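PDB 7JQY: Cif-like 1 from Burkholderia cenocepacia, which probably hydrolyses epoxides, as a Cif-like member of the alpha/beta hydrolase fold family. Local coordinates for residues B[96-101]-B[122-127]. The protein carries 1 engineered substitution. Residues are numbered along the deposited sequence; the frame is centred on the assembly and turned at random.
Sequences YDKASM and RSIGVM. Engineered in segment 122-127: Ser-123 (natural residue Asp).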
loop_
_atom_site.group_PDB
_atom_site.type_symbol
_atom_site.label_atom_id
_atom_site.label_comp_id
_atom_site.label_asym_id
_atom_site.label_seq_id
_atom_site.Cartn_x
_atom_site.Cartn_y
_atom_site.Cartn_z
ATOM N N TYR B 96 22.345 -20.133 14.478
ATOM C CA TYR B 96 21.603 -19.336 15.445
ATOM C C TYR B 96 21.293 -20.087 16.740
ATOM O O TYR B 96 20.575 -19.549 17.588
ATOM C CB TYR B 96 20.316 -18.795 14.809
ATOM C CG TYR B 96 20.605 -17.811 13.695
ATOM C CD1 TYR B 96 20.359 -18.139 12.365
ATOM C CD2 TYR B 96 21.176 -16.573 13.973
ATOM C CE1 TYR B 96 20.635 -17.254 11.353
ATOM C CE2 TYR B 96 21.460 -15.681 12.968
ATOM C CZ TYR B 96 21.190 -16.027 11.657
ATOM O OH TYR B 96 21.482 -15.138 10.646
ATOM N N ASP B 97 21.799 -21.310 16.906
ATOM C CA ASP B 97 21.836 -21.931 18.228
ATOM C C ASP B 97 22.826 -21.177 19.101
ATOM O O ASP B 97 23.862 -20.706 18.621
ATOM C CB ASP B 97 22.235 -23.398 18.135
ATOM C CG ASP B 97 23.591 -23.580 17.482
ATOM O OD1 ASP B 97 23.667 -23.465 16.239
ATOM O OD2 ASP B 97 24.581 -23.799 18.214
ATOM N N LYS B 98 22.507 -21.060 20.392
ATOM C CA LYS B 98 23.263 -20.140 21.235
ATOM C C LYS B 98 24.696 -20.608 21.464
ATOM O O LYS B 98 25.601 -19.774 21.597
ATOM C CB LYS B 98 22.534 -19.946 22.568
ATOM C CG LYS B 98 21.078 -19.514 22.403
ATOM C CD LYS B 98 20.963 -18.401 21.354
ATOM C CE LYS B 98 19.550 -18.266 20.808
ATOM N NZ LYS B 98 19.090 -19.426 19.994
ATOM N N ALA B 99 24.931 -21.924 21.508
ATOM C CA ALA B 99 26.295 -22.417 21.700
ATOM C C ALA B 99 27.195 -21.996 20.542
ATOM O O ALA B 99 28.341 -21.580 20.750
ATOM C CB ALA B 99 26.300 -23.936 21.861
ATOM N N SER B 100 26.701 -22.112 19.314
ATOM C CA SER B 100 27.506 -21.697 18.172
ATOM C C SER B 100 27.687 -20.184 18.140
ATOM O O SER B 100 28.756 -19.696 17.763
ATOM C CB SER B 100 26.859 -22.182 16.876
ATOM O OG SER B 100 27.042 -23.576 16.733
ATOM N N MET B 101 26.666 -19.433 18.548
ATOM C CA MET B 101 26.799 -17.983 18.599
ATOM C C MET B 101 27.843 -17.556 19.617
ATOM O O MET B 101 28.508 -16.531 19.430
ATOM C CB MET B 101 25.448 -17.352 18.923
ATOM C CG MET B 101 24.458 -17.516 17.809
ATOM S SD MET B 101 22.891 -16.734 18.162
ATOM C CE MET B 101 23.401 -15.048 18.505
ATOM N N ARG B 122 22.201 -10.096 28.340
ATOM C CA ARG B 122 20.780 -10.044 28.668
ATOM C C ARG B 122 19.986 -10.663 27.525
ATOM O O ARG B 122 20.449 -10.720 26.381
ATOM C CB ARG B 122 20.295 -8.606 28.951
ATOM C CG ARG B 122 20.059 -7.732 27.719
ATOM C CD ARG B 122 19.275 -6.467 28.078
ATOM N NE ARG B 122 17.977 -6.789 28.659
ATOM C CZ ARG B 122 16.929 -7.211 27.958
ATOM N NH1 ARG B 122 17.020 -7.364 26.638
ATOM N NH2 ARG B 122 15.791 -7.495 28.575
ATOM N N SER B 123 18.772 -11.123 27.843
ATOM C CA SER B 123 17.880 -11.763 26.858
ATOM C C SER B 123 18.656 -12.840 26.101
ATOM O O SER B 123 19.357 -13.640 26.741
ATOM C CB SER B 123 17.285 -10.660 25.978
ATOM O OG SER B 123 16.662 -11.197 24.817
ATOM N N ILE B 124 18.603 -12.864 24.762
ATOM C CA ILE B 124 19.328 -13.853 23.971
ATOM C C ILE B 124 20.814 -13.790 24.285
ATOM O O ILE B 124 21.507 -14.816 24.294
ATOM C CB ILE B 124 19.047 -13.620 22.474
ATOM C CG1 ILE B 124 17.543 -13.693 22.196
ATOM C CG2 ILE B 124 19.804 -14.605 21.607
ATOM C CD1 ILE B 124 16.973 -15.078 22.320
ATOM N N GLY B 125 21.322 -12.594 24.580
ATOM C CA GLY B 125 22.736 -12.447 24.859
ATOM C C GLY B 125 23.185 -13.150 26.120
ATOM O O GLY B 125 24.343 -13.553 26.226
ATOM N N VAL B 126 22.299 -13.281 27.110
ATOM C CA VAL B 126 22.710 -14.003 28.302
ATOM C C VAL B 126 22.768 -15.504 28.043
ATOM O O VAL B 126 23.548 -16.210 28.693
ATOM C CB VAL B 126 21.797 -13.636 29.490
ATOM C CG1 VAL B 126 20.519 -14.482 29.514
ATOM C CG2 VAL B 126 22.575 -13.761 30.783
ATOM N N MET B 127 22.027 -16.004 27.051
ATOM C CA MET B 127 22.171 -17.403 26.667
ATOM C C MET B 127 23.501 -17.635 25.962
ATOM O O MET B 127 24.200 -18.618 26.241
ATOM C CB MET B 127 21.009 -17.829 25.769
ATOM C CG MET B 127 19.635 -17.372 26.252
ATOM S SD MET B 127 18.269 -17.823 25.150
ATOM C CE MET B 127 16.908 -17.064 26.026
#
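Lys-98 runs its aliphatic chain beside Met-127 and across Ile-124, joining the first turns of helices 98-111 and 124-135. Its CG sits 3.8 Å from CB of Met-127, and the two side chains run alongside each other in the same direction. Farther out, Lys-98 CE packs 3.8 Å from the CG2 branch of Ile-124, and here the chains cross at a slant. A bend at the end of the lysine chain (chi4 -67°) helps turn NZ back to its own segment, where it donates to Tyr-96 O at 2.8 Å, in the carbonyl plane. NZ also bonds Leu-227 O and forms a salt bridge with Asp-234. Asp-97 N-caps the same helix: its OD2 accepts Ser-100 N (2.9 Å) from above the carboxylate plane and Ser-100 OG through the syn lone pair. Ile-124 directly follows Ser-123, an engineered residue (Asp in nature) in the tight strand-to-helix turn that resembles the nucleophile elbow of this fold. Ser-123 OG bonds Trp-57 N. No hydrogen bond joins the two segments. Only carbon atoms meet across them, lysine methylenes against Met-127 CB and the Ile-124 CG2 methyl, while the buried ammonium is satisfied by two carbonyls and a carboxylate that probably stabilises its charge.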